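Local structure of OBCA, Oxalate Biosynthetic Component A (Burkholderia glumae, 4NNC) at residues Ser5-Ala10 with Ala220-Leu225; Ser310-Ala315 with Glu348-Ala353; Ile470-Glu475 with Glu497-Val502. The protein belongs to the oxalate biosynthetic machinery of its bacterium and carries a metal-binding TIM-barrel domain related to the beta-keto acid cleavage enzymes. All blocks are in the same frame, centred on the assembly; numbering follows the deposited sequence.

Contact 1: residues Ser5-Ala10 with Ala220-Leu225. With CO (cobalt (II) ion), chain B; 2KQ ((3S)-3-[2-[3-[[(2R)-4-[[[(2R,3S,4R,5R)-5-(6-aminopurin-9-yl)-4-oxidanyl-3-phosphonooxy-oxolan-2-yl]methoxy-oxidanyl-phosphoryl]oxy-oxidanyl-phosphoryl]oxy-3,3-dimethyl-2-oxidanyl-butanoyl]amino]propanoylamino]ethylsulfanyl]-3-oxidanyl-butanoic acid), chain D.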
# COMPACT_ATOMS: atom_id res chain seq x y z
N SER A 5 -15.10 -3.47 21.13
CA SER A 5 -14.12 -2.42 20.89
C SER A 5 -12.96 -2.85 19.97
O SER A 5 -12.25 -3.82 20.27
CB SER A 5 -13.57 -1.88 22.21
OG SER A 5 -14.50 -1.01 22.81
N LEU A 6 -12.78 -2.13 18.87
CA LEU A 6 -11.71 -2.38 17.91
C LEU A 6 -10.72 -1.21 17.94
O LEU A 6 -11.09 -0.09 18.27
CB LEU A 6 -12.28 -2.48 16.49
CG LEU A 6 -13.06 -3.67 15.91
CD1 LEU A 6 -12.14 -4.79 15.47
CD2 LEU A 6 -14.13 -4.19 16.85
N TYR A 7 -9.46 -1.48 17.59
CA TYR A 7 -8.52 -0.39 17.34
C TYR A 7 -8.05 -0.43 15.89
O TYR A 7 -7.87 -1.50 15.33
CB TYR A 7 -7.33 -0.41 18.32
CG TYR A 7 -6.40 -1.61 18.19
CD1 TYR A 7 -5.23 -1.53 17.45
CD2 TYR A 7 -6.69 -2.81 18.85
CE1 TYR A 7 -4.37 -2.62 17.34
CE2 TYR A 7 -5.84 -3.90 18.74
CZ TYR A 7 -4.68 -3.80 17.99
OH TYR A 7 -3.84 -4.88 17.88
N ILE A 8 -7.88 0.74 15.28
CA ILE A 8 -7.46 0.79 13.89
C ILE A 8 -5.95 1.06 13.78
O ILE A 8 -5.41 1.94 14.46
CB ILE A 8 -8.23 1.88 13.12
CG1 ILE A 8 -9.71 1.52 13.01
CG2 ILE A 8 -7.63 2.09 11.73
CD1 ILE A 8 -10.61 2.71 12.77
N THR A 9 -5.28 0.28 12.94
CA THR A 9 -3.88 0.55 12.61
C THR A 9 -3.82 1.23 11.26
O THR A 9 -4.50 0.81 10.31
CB THR A 9 -3.04 -0.75 12.59
OG1 THR A 9 -2.86 -1.21 13.94
CG2 THR A 9 -1.67 -0.50 11.95
N ALA A 10 -3.05 2.31 11.17
CA ALA A 10 -2.77 2.96 9.90
C ALA A 10 -1.38 2.52 9.39
O ALA A 10 -0.41 2.54 10.15
CB ALA A 10 -2.82 4.47 10.05
N ALA A 220 -7.07 6.45 13.94
CA ALA A 220 -6.12 5.35 14.13
C ALA A 220 -5.40 5.45 15.48
O ALA A 220 -4.92 6.52 15.86
CB ALA A 220 -5.10 5.34 13.00
N ALA A 221 -5.30 4.32 16.19
CA ALA A 221 -4.57 4.29 17.46
C ALA A 221 -3.08 3.93 17.28
O ALA A 221 -2.23 4.34 18.07
CB ALA A 221 -5.24 3.33 18.44
N VAL A 222 -2.79 3.14 16.24
CA VAL A 222 -1.44 2.65 16.00
C VAL A 222 -1.05 3.01 14.57
O VAL A 222 -1.90 2.95 13.66
CB VAL A 222 -1.36 1.12 16.21
CG1 VAL A 222 0.03 0.58 15.88
CG2 VAL A 222 -1.73 0.75 17.64
N VAL A 223 0.20 3.42 14.36
CA VAL A 223 0.69 3.75 13.03
C VAL A 223 1.90 2.88 12.71
O VAL A 223 2.93 2.95 13.40
CB VAL A 223 1.07 5.25 12.89
CG1 VAL A 223 1.40 5.58 11.43
CG2 VAL A 223 -0.07 6.14 13.37
N HIS A 224 1.78 2.04 11.69
CA HIS A 224 2.84 1.14 11.29
C HIS A 224 3.65 1.83 10.20
O HIS A 224 3.08 2.26 9.19
CB HIS A 224 2.23 -0.17 10.79
CG HIS A 224 3.21 -1.08 10.12
ND1 HIS A 224 4.22 -1.72 10.81
CD2 HIS A 224 3.32 -1.47 8.83
CE1 HIS A 224 4.92 -2.46 9.96
NE2 HIS A 224 4.39 -2.33 8.75
N LEU A 225 4.97 1.93 10.40
CA LEU A 225 5.83 2.72 9.51
C LEU A 225 6.89 1.93 8.74
O LEU A 225 7.46 0.96 9.27
CB LEU A 225 6.54 3.82 10.31
CG LEU A 225 5.65 4.87 10.96
CD1 LEU A 225 6.49 5.89 11.74
CD2 LEU A 225 4.76 5.54 9.92
CO CO B . 4.92 -3.20 6.81
C01 2KQ D . 0.97 -2.77 -4.28
C02 2KQ D . -0.44 -2.54 -3.72
C03 2KQ D . -0.36 -1.69 -2.35
C04 2KQ D . -1.26 -1.80 -4.78
O05 2KQ D . -2.56 -1.61 -4.27
P06 2KQ D . -3.80 -1.45 -5.26
O07 2KQ D . -4.91 -0.70 -4.53
O08 2KQ D . -3.41 -0.65 -6.49
O09 2KQ D . -4.32 -2.91 -5.65
P10 2KQ D . -3.85 -3.82 -6.88
O11 2KQ D . -4.33 -5.23 -6.67
O12 2KQ D . -2.34 -3.84 -6.93
O13 2KQ D . -4.43 -3.24 -8.25
C14 2KQ D . -4.04 -3.84 -9.50
C15 2KQ D . -4.94 -3.42 -10.58
O16 2KQ D . -6.37 -3.55 -10.17
C17 2KQ D . -6.94 -2.23 -10.16
N18 2KQ D . -7.76 -2.12 -9.00
C19 2KQ D . -7.36 -1.89 -7.74
N20 2KQ D . -8.43 -1.88 -6.93
C21 2KQ D . -9.55 -2.11 -7.68
C22 2KQ D . -10.92 -2.21 -7.40
N23 2KQ D . -11.43 -2.06 -6.04
N24 2KQ D . -11.77 -2.45 -8.41
C25 2KQ D . -11.31 -2.61 -9.68
N26 2KQ D . -10.01 -2.51 -9.98
C27 2KQ D . -9.11 -2.27 -8.99
C28 2KQ D . -5.83 -1.27 -10.20
O29 2KQ D . -6.18 -0.09 -10.92
C30 2KQ D . -4.76 -1.98 -10.93
O31 2KQ D . -4.94 -1.79 -12.35
P32 2KQ D . -3.97 -2.57 -13.42
O33 2KQ D . -4.20 -4.09 -13.36
O34 2KQ D . -4.23 -2.07 -14.82
O35 2KQ D . -2.54 -2.29 -13.05
C36 2KQ D . -1.14 -3.93 -3.53
O37 2KQ D . -1.19 -4.56 -4.74
C38 2KQ D . -0.45 -4.88 -2.53
O39 2KQ D . 0.61 -5.44 -2.78
N40 2KQ D . -1.12 -5.15 -1.27
C41 2KQ D . -0.48 -6.06 -0.38
C42 2KQ D . 0.41 -5.33 0.62
C43 2KQ D . 1.12 -6.25 1.63
O44 2KQ D . 1.77 -7.23 1.26
N45 2KQ D . 0.97 -5.96 3.03
C46 2KQ D . 1.64 -6.83 3.95
C47 2KQ D . 2.51 -6.03 4.89
S48 2KQ D . 3.08 -7.02 6.27
C49 2KQ D . 3.88 -5.96 7.46
C50 2KQ D . 2.98 -5.90 8.58
O51 2KQ D . 4.02 -4.65 6.96
C52 2KQ D . 5.20 -6.60 7.98
C53 2KQ D . 6.39 -5.73 8.20
O54 2KQ D . 6.36 -4.49 7.93
O55 2KQ D . 7.44 -6.25 8.66
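H224 N donates to A10 O at 2.7 Å. In turn A10 N binds V222 O at 2.8 Å, which ties A10 to the partner strand through both of its backbone polar atoms. I8 O is shared: it takes A221 N at 2.9 Å and a weak, longer bond from V222 N. T9 and V222 point to the same side of the sheet, where T9 OG1 rests 3.6 Å from V222 CB. The T9 methyl CG2, trans to the backbone N, meets H224 CB at 4.1 Å. A10 CB, on the other side with V223, packs on A220 CB at 3.8 Å. These are neighbouring parallel strands of the TIM barrel, with T9 and H224 turned to R471 and with A10 and V223 turned to the surrounding helices 205-217 and 495-507. H224 swings its ring away from strand 5-10 (chi1 169°), and NE2 binds the cobalt ion at 2.2 Å. H226, E475 and 2KQ complete the site, and 2KQ O54 lies in the imidazole plane, 3.2 Å from H224 CE1. N275 OD1 hydrogen-bonds H224 ND1 and so fixes the rotation of the ring. Farther back, the Y7 ring touches V222 CG2 through CD1 and meets F523 edge-to-face.

Contact 2: residues Ser310-Ala315 with Glu348-Ala353. With 2KQ ((3S)-3-[2-[3-[[(2R)-4-[[[(2R,3S,4R,5R)-5-(6-aminopurin-9-yl)-4-oxidanyl-3-phosphonooxy-oxolan-2-yl]methoxy-oxidanyl-phosphoryl]oxy-oxidanyl-phosphoryl]oxy-3,3-dimethyl-2-oxidanyl-butanoyl]amino]propanoylamino]ethylsulfanyl]-3-oxidanyl-butanoic acid), chain D.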
# COMPACT_ATOMS: atom_id res chain seq x y z
N SER A 310 7.50 -4.87 14.12
CA SER A 310 7.09 -6.11 13.49
C SER A 310 8.09 -7.22 13.75
O SER A 310 9.31 -6.97 13.87
CB SER A 310 6.83 -5.93 11.98
OG SER A 310 8.01 -5.60 11.27
N LEU A 311 7.57 -8.43 13.86
CA LEU A 311 8.40 -9.60 14.07
C LEU A 311 7.72 -10.81 13.40
O LEU A 311 6.56 -11.13 13.69
CB LEU A 311 8.63 -9.85 15.57
CG LEU A 311 9.67 -10.93 15.93
CD1 LEU A 311 10.39 -10.62 17.24
CD2 LEU A 311 9.03 -12.31 16.00
N SER A 312 8.46 -11.45 12.50
CA SER A 312 7.98 -12.59 11.74
C SER A 312 8.84 -13.82 12.04
O SER A 312 9.96 -13.92 11.54
CB SER A 312 8.05 -12.26 10.25
OG SER A 312 7.23 -11.14 9.95
N PRO A 313 8.33 -14.76 12.85
CA PRO A 313 9.15 -15.88 13.35
C PRO A 313 9.39 -17.01 12.33
O PRO A 313 9.39 -18.19 12.72
CB PRO A 313 8.34 -16.40 14.55
CG PRO A 313 6.93 -16.03 14.25
CD PRO A 313 7.01 -14.71 13.52
N ALA A 314 9.63 -16.66 11.06
CA ALA A 314 9.97 -17.61 10.00
C ALA A 314 10.25 -16.86 8.71
O ALA A 314 9.90 -15.68 8.58
CB ALA A 314 8.83 -18.63 9.77
N ALA A 315 10.89 -17.54 7.76
CA ALA A 315 11.10 -16.98 6.42
C ALA A 315 9.77 -16.52 5.83
O ALA A 315 8.74 -17.20 5.99
CB ALA A 315 11.77 -18.00 5.49
N GLU A 348 3.82 -10.71 12.80
CA GLU A 348 3.21 -10.65 11.47
C GLU A 348 2.92 -12.06 10.96
O GLU A 348 3.83 -12.82 10.60
CB GLU A 348 4.09 -9.88 10.48
CG GLU A 348 4.63 -8.54 11.02
CD GLU A 348 3.52 -7.55 11.43
OE1 GLU A 348 2.38 -7.64 10.89
OE2 GLU A 348 3.78 -6.69 12.29
N VAL A 349 1.65 -12.43 10.95
CA VAL A 349 1.29 -13.78 10.59
C VAL A 349 1.16 -13.83 9.08
O VAL A 349 0.08 -13.60 8.53
CB VAL A 349 -0.01 -14.23 11.29
CG1 VAL A 349 -0.21 -15.72 11.10
CG2 VAL A 349 0.05 -13.88 12.77
N PHE A 350 2.27 -14.11 8.41
CA PHE A 350 2.27 -14.16 6.95
C PHE A 350 1.83 -15.54 6.51
O PHE A 350 1.27 -15.70 5.43
CB PHE A 350 3.67 -13.93 6.39
CG PHE A 350 4.11 -12.49 6.34
CD1 PHE A 350 4.91 -11.96 7.34
CD2 PHE A 350 3.78 -11.68 5.25
CE1 PHE A 350 5.35 -10.65 7.29
CE2 PHE A 350 4.21 -10.35 5.20
CZ PHE A 350 5.01 -9.84 6.22
N ASN A 351 2.09 -16.55 7.34
CA ASN A 351 1.96 -17.93 6.87
C ASN A 351 1.77 -18.94 7.99
O ASN A 351 1.84 -18.60 9.17
CB ASN A 351 3.16 -18.30 5.97
CG ASN A 351 4.53 -18.02 6.63
OD1 ASN A 351 4.76 -18.36 7.80
ND2 ASN A 351 5.43 -17.39 5.87
N HIS A 352 1.54 -20.20 7.62
CA HIS A 352 1.27 -21.23 8.62
C HIS A 352 2.50 -21.58 9.41
O HIS A 352 2.40 -21.94 10.58
CB HIS A 352 0.66 -22.48 7.97
CG HIS A 352 -0.80 -22.33 7.70
ND1 HIS A 352 -1.75 -22.46 8.69
CD2 HIS A 352 -1.48 -22.02 6.57
CE1 HIS A 352 -2.95 -22.26 8.17
NE2 HIS A 352 -2.81 -21.98 6.89
N ALA A 353 3.66 -21.48 8.76
CA ALA A 353 4.93 -21.68 9.47
C ALA A 353 4.99 -20.77 10.69
O ALA A 353 5.39 -21.20 11.78
CB ALA A 353 6.10 -21.41 8.54
C01 2KQ D . 0.97 -2.77 -4.28
C02 2KQ D . -0.44 -2.54 -3.72
C03 2KQ D . -0.36 -1.69 -2.35
C04 2KQ D . -1.26 -1.80 -4.78
O05 2KQ D . -2.56 -1.61 -4.27
P06 2KQ D . -3.80 -1.45 -5.26
O07 2KQ D . -4.91 -0.70 -4.53
O08 2KQ D . -3.41 -0.65 -6.49
O09 2KQ D . -4.32 -2.91 -5.65
P10 2KQ D . -3.85 -3.82 -6.88
O11 2KQ D . -4.33 -5.23 -6.67
O12 2KQ D . -2.34 -3.84 -6.93
O13 2KQ D . -4.43 -3.24 -8.25
C14 2KQ D . -4.04 -3.84 -9.50
C15 2KQ D . -4.94 -3.42 -10.58
O16 2KQ D . -6.37 -3.55 -10.17
C17 2KQ D . -6.94 -2.23 -10.16
N18 2KQ D . -7.76 -2.12 -9.00
C19 2KQ D . -7.36 -1.89 -7.74
N20 2KQ D . -8.43 -1.88 -6.93
C21 2KQ D . -9.55 -2.11 -7.68
C22 2KQ D . -10.92 -2.21 -7.40
N23 2KQ D . -11.43 -2.06 -6.04
N24 2KQ D . -11.77 -2.45 -8.41
C25 2KQ D . -11.31 -2.61 -9.68
N26 2KQ D . -10.01 -2.51 -9.98
C27 2KQ D . -9.11 -2.27 -8.99
C28 2KQ D . -5.83 -1.27 -10.20
O29 2KQ D . -6.18 -0.09 -10.92
C30 2KQ D . -4.76 -1.98 -10.93
O31 2KQ D . -4.94 -1.79 -12.35
P32 2KQ D . -3.97 -2.57 -13.42
O33 2KQ D . -4.20 -4.09 -13.36
O34 2KQ D . -4.23 -2.07 -14.82
O35 2KQ D . -2.54 -2.29 -13.05
C36 2KQ D . -1.14 -3.93 -3.53
O37 2KQ D . -1.19 -4.56 -4.74
C38 2KQ D . -0.45 -4.88 -2.53
O39 2KQ D . 0.61 -5.44 -2.78
N40 2KQ D . -1.12 -5.15 -1.27
C41 2KQ D . -0.48 -6.06 -0.38
C42 2KQ D . 0.41 -5.33 0.62
C43 2KQ D . 1.12 -6.25 1.63
O44 2KQ D . 1.77 -7.23 1.26
N45 2KQ D . 0.97 -5.96 3.03
C46 2KQ D . 1.64 -6.83 3.95
C47 2KQ D . 2.51 -6.03 4.89
S48 2KQ D . 3.08 -7.02 6.27
C49 2KQ D . 3.88 -5.96 7.46
C50 2KQ D . 2.98 -5.90 8.58
O51 2KQ D . 4.02 -4.65 6.96
C52 2KQ D . 5.20 -6.60 7.98
C53 2KQ D . 6.39 -5.73 8.20
O54 2KQ D . 6.36 -4.49 7.93
O55 2KQ D . 7.44 -6.25 8.66
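Two adjacent parallel strands of the TIM barrel, 308-311 and 344-349, end here beside the bound 2KQ, and the chain after each continues the contact. E348 N donates to L311 O at 2.9 Å as the two strands run out. E348 then folds back at chi2 (-59°), which brings its carboxylate alongside S310, with OE2 3.2 Å from S310 CB. The other oxygen, E348 OE1, faces the C50 methyl of 2KQ at 3.0 Å. S310 OG sits between its own backbone N and carbonyl carbon (chi1 65°), and from there it donates to 2KQ O55 at 2.7 Å. Serine and glutamate thus approach the same end of the ligand, one by a hydrogen bond and the other by packing against carbon. S312 OG touches both E348 CB and the F350 ring; it meets that ring at the edge and in its plane, 3.3 Å from CE1. F350 CZ reaches the sulfur S48 of 2KQ at 3.4 Å, and the same side chain touches the oxalate ion and packs on V378. The phenyl group leaves the strand end at an inverse gamma turn centred on V349, in which F350 N makes a weak bond to E348 O. Helix 352-359 starts directly afterwards, with N351 as its N-cap: N351 OD1 accepts the backbone N-H of I354. A314 CB packs on A353 CB, 4.1 Å away, in the first turn of this helix. On its other branch, N351 ND2 makes a weak hydrogen bond to A315 O at 3.3 Å.

Contact 3: residues Ile470-Glu475 with Glu497-Val502. With CO (cobalt (II) ion), chain B; 2KQ ((3S)-3-[2-[3-[[(2R)-4-[[[(2R,3S,4R,5R)-5-(6-aminopurin-9-yl)-4-oxidanyl-3-phosphonooxy-oxolan-2-yl]methoxy-oxidanyl-phosphoryl]oxy-oxidanyl-phosphoryl]oxy-3,3-dimethyl-2-oxidanyl-butanoyl]amino]propanoylamino]ethylsulfanyl]-3-oxidanyl-butanoic acid), chain D.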
# COMPACT_ATOMS: atom_id res chain seq x y z
N ILE A 470 -8.34 -3.59 13.08
CA ILE A 470 -8.30 -3.60 11.63
C ILE A 470 -7.21 -2.63 11.15
O ILE A 470 -7.01 -1.55 11.73
CB ILE A 470 -9.67 -3.18 11.04
CG1 ILE A 470 -10.75 -4.21 11.40
CG2 ILE A 470 -9.61 -3.01 9.53
CD1 ILE A 470 -12.16 -3.79 10.94
N ARG A 471 -6.50 -3.03 10.10
CA ARG A 471 -5.44 -2.22 9.54
C ARG A 471 -5.79 -1.81 8.11
O ARG A 471 -6.28 -2.62 7.31
CB ARG A 471 -4.12 -2.99 9.58
CG ARG A 471 -3.16 -2.57 8.48
CD ARG A 471 -1.77 -3.12 8.70
NE ARG A 471 -1.06 -3.25 7.43
CZ ARG A 471 0.23 -3.54 7.33
NH1 ARG A 471 0.96 -3.72 8.43
NH2 ARG A 471 0.80 -3.64 6.14
N VAL A 472 -5.57 -0.53 7.81
CA VAL A 472 -5.78 -0.01 6.46
C VAL A 472 -4.58 0.87 6.17
O VAL A 472 -3.76 1.11 7.08
CB VAL A 472 -7.09 0.80 6.36
CG1 VAL A 472 -8.29 -0.12 6.47
CG2 VAL A 472 -7.14 1.86 7.45
N GLY A 473 -4.49 1.36 4.94
CA GLY A 473 -3.38 2.21 4.53
C GLY A 473 -2.84 1.93 3.14
O GLY A 473 -3.03 0.83 2.59
N LEU A 474 -2.15 2.92 2.58
CA LEU A 474 -1.57 2.84 1.24
C LEU A 474 -0.56 1.72 1.13
O LEU A 474 -0.25 1.28 0.01
CB LEU A 474 -0.91 4.16 0.83
CG LEU A 474 -1.84 5.36 0.61
CD1 LEU A 474 -1.12 6.46 -0.18
CD2 LEU A 474 -3.09 4.90 -0.13
N GLU A 475 -0.04 1.27 2.27
CA GLU A 475 0.86 0.13 2.27
C GLU A 475 0.16 -1.10 1.69
O GLU A 475 0.77 -1.88 0.96
CB GLU A 475 1.39 -0.17 3.69
CG GLU A 475 1.98 -1.59 3.82
CD GLU A 475 2.88 -1.75 5.05
OE1 GLU A 475 3.48 -2.85 5.21
OE2 GLU A 475 2.96 -0.81 5.87
N GLU A 497 -7.85 8.86 4.91
CA GLU A 497 -9.18 8.69 4.33
C GLU A 497 -9.70 7.27 4.55
O GLU A 497 -10.86 7.08 4.94
CB GLU A 497 -9.16 9.05 2.83
CG GLU A 497 -10.55 9.13 2.24
CD GLU A 497 -10.59 9.76 0.87
OE1 GLU A 497 -11.55 10.53 0.61
OE2 GLU A 497 -9.70 9.47 0.04
N GLN A 498 -8.83 6.29 4.32
CA GLN A 498 -9.19 4.89 4.57
C GLN A 498 -9.47 4.64 6.05
O GLN A 498 -10.42 3.93 6.40
CB GLN A 498 -8.10 3.96 4.06
CG GLN A 498 -7.90 4.08 2.57
CD GLN A 498 -6.55 3.57 2.12
OE1 GLN A 498 -5.57 3.65 2.87
NE2 GLN A 498 -6.48 3.03 0.91
N VAL A 499 -8.66 5.23 6.92
CA VAL A 499 -8.93 5.15 8.35
C VAL A 499 -10.33 5.71 8.66
O VAL A 499 -11.12 5.09 9.39
CB VAL A 499 -7.92 5.95 9.19
CG1 VAL A 499 -8.37 5.96 10.65
CG2 VAL A 499 -6.53 5.36 9.06
N SER A 500 -10.63 6.87 8.09
CA SER A 500 -11.90 7.55 8.31
C SER A 500 -13.08 6.72 7.80
O SER A 500 -14.13 6.65 8.44
CB SER A 500 -11.89 8.91 7.61
OG SER A 500 -13.16 9.52 7.72
N LEU A 501 -12.92 6.08 6.65
CA LEU A 501 -14.01 5.28 6.11
C LEU A 501 -14.23 4.01 6.92
O LEU A 501 -15.39 3.62 7.17
CB LEU A 501 -13.75 4.97 4.63
CG LEU A 501 -13.87 6.23 3.77
CD1 LEU A 501 -13.47 5.98 2.32
CD2 LEU A 501 -15.30 6.76 3.85
N VAL A 502 -13.15 3.37 7.36
CA VAL A 502 -13.31 2.14 8.13
C VAL A 502 -13.89 2.43 9.52
O VAL A 502 -14.72 1.67 10.02
CB VAL A 502 -12.01 1.28 8.17
CG1 VAL A 502 -10.95 1.91 9.06
CG2 VAL A 502 -12.31 -0.13 8.65
CO CO B . 4.92 -3.20 6.81
C01 2KQ D . 0.97 -2.77 -4.28
C02 2KQ D . -0.44 -2.54 -3.72
C03 2KQ D . -0.36 -1.69 -2.35
C04 2KQ D . -1.26 -1.80 -4.78
O05 2KQ D . -2.56 -1.61 -4.27
P06 2KQ D . -3.80 -1.45 -5.26
O07 2KQ D . -4.91 -0.70 -4.53
O08 2KQ D . -3.41 -0.65 -6.49
O09 2KQ D . -4.32 -2.91 -5.65
P10 2KQ D . -3.85 -3.82 -6.88
O11 2KQ D . -4.33 -5.23 -6.67
O12 2KQ D . -2.34 -3.84 -6.93
O13 2KQ D . -4.43 -3.24 -8.25
C14 2KQ D . -4.04 -3.84 -9.50
C15 2KQ D . -4.94 -3.42 -10.58
O16 2KQ D . -6.37 -3.55 -10.17
C17 2KQ D . -6.94 -2.23 -10.16
N18 2KQ D . -7.76 -2.12 -9.00
C19 2KQ D . -7.36 -1.89 -7.74
N20 2KQ D . -8.43 -1.88 -6.93
C21 2KQ D . -9.55 -2.11 -7.68
C22 2KQ D . -10.92 -2.21 -7.40
N23 2KQ D . -11.43 -2.06 -6.04
N24 2KQ D . -11.77 -2.45 -8.41
C25 2KQ D . -11.31 -2.61 -9.68
N26 2KQ D . -10.01 -2.51 -9.98
C27 2KQ D . -9.11 -2.27 -8.99
C28 2KQ D . -5.83 -1.27 -10.20
O29 2KQ D . -6.18 -0.09 -10.92
C30 2KQ D . -4.76 -1.98 -10.93
O31 2KQ D . -4.94 -1.79 -12.35
P32 2KQ D . -3.97 -2.57 -13.42
O33 2KQ D . -4.20 -4.09 -13.36
O34 2KQ D . -4.23 -2.07 -14.82
O35 2KQ D . -2.54 -2.29 -13.05
C36 2KQ D . -1.14 -3.93 -3.53
O37 2KQ D . -1.19 -4.56 -4.74
C38 2KQ D . -0.45 -4.88 -2.53
O39 2KQ D . 0.61 -5.44 -2.78
N40 2KQ D . -1.12 -5.15 -1.27
C41 2KQ D . -0.48 -6.06 -0.38
C42 2KQ D . 0.41 -5.33 0.62
C43 2KQ D . 1.12 -6.25 1.63
O44 2KQ D . 1.77 -7.23 1.26
N45 2KQ D . 0.97 -5.96 3.03
C46 2KQ D . 1.64 -6.83 3.95
C47 2KQ D . 2.51 -6.03 4.89
S48 2KQ D . 3.08 -7.02 6.27
C49 2KQ D . 3.88 -5.96 7.46
C50 2KQ D . 2.98 -5.90 8.58
O51 2KQ D . 4.02 -4.65 6.96
C52 2KQ D . 5.20 -6.60 7.98
C53 2KQ D . 6.39 -5.73 8.20
O54 2KQ D . 6.36 -4.49 7.93
O55 2KQ D . 7.44 -6.25 8.66
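The carboxamide of Q498 sets its oxygen against the backbone of G473, OE1 lying 3.1 Å from G473 CA. G473 N is also near OE1, but the angle is too poor for a hydrogen bond. At the opposite branch, Q498 NE2 donates to the backbone oxygens of G477 and T479, two bonds that fix which way the amide is turned. L474 crosses the glutamine chain at about a right angle, its CD2 4.0 Å from Q498 NE2. The second flat group, the R471 guanidinium, points to the side of the strand away from the helix. 2KQ O51 lies at its edge and in its plane, receiving a weak hydrogen bond from NH2, while the C50 methyl of 2KQ approaches obliquely. R471 NH2 also makes a salt bridge to E475 OE1 at 2.9 Å, and NE makes a salt bridge to D476, so the edge formed by NE and NH2 is held by two carboxylates. E475 OE1 itself binds the cobalt ion at 2.2 Å, alongside H224 and H226.

Between strand and helix the packing is apolar. With CG1 anti to the carbonyl carbon (chi1 -70°), V472 has CG2 between its backbone N and carbonyl carbon, which lays that methyl 3.7 Å from V499 N and 3.9 Å from V499 CG2. I470 CG2 meets V502 CG2 at 4.0 Å, one helical turn on from Q498. The helix segment runs at 145° to the strand, its axis 8.7 Å away at closest approach, and also covers I8 and A10 of strand 5-10. E475, just past the strand, brings the metal site to its C-terminal end, and side chains turning alternately to an outer helix and to the barrel interior are the pattern of a TIM-barrel strand.

Along the chain the three contacts follow in series, each closing before the next opens, and all reach the one curled sheet of the barrel. Contacts 1 and 3 are close, their centres 9 Å apart, because strands 5-10 and 469-472 are neighbours: T9 probably hydrogen-bonds I470 O and V472 N, and H224 packs on E475 and R471. Contact 2 lies farther round, its centre about 20 Å from contact 1 and 22 Å from contact 3, with strands 273-276 and 373-378 among those in between. All three touch 2KQ, while contacts 1 and 3 share the cobalt ion, so one site is assembled from strand ends distant in sequence.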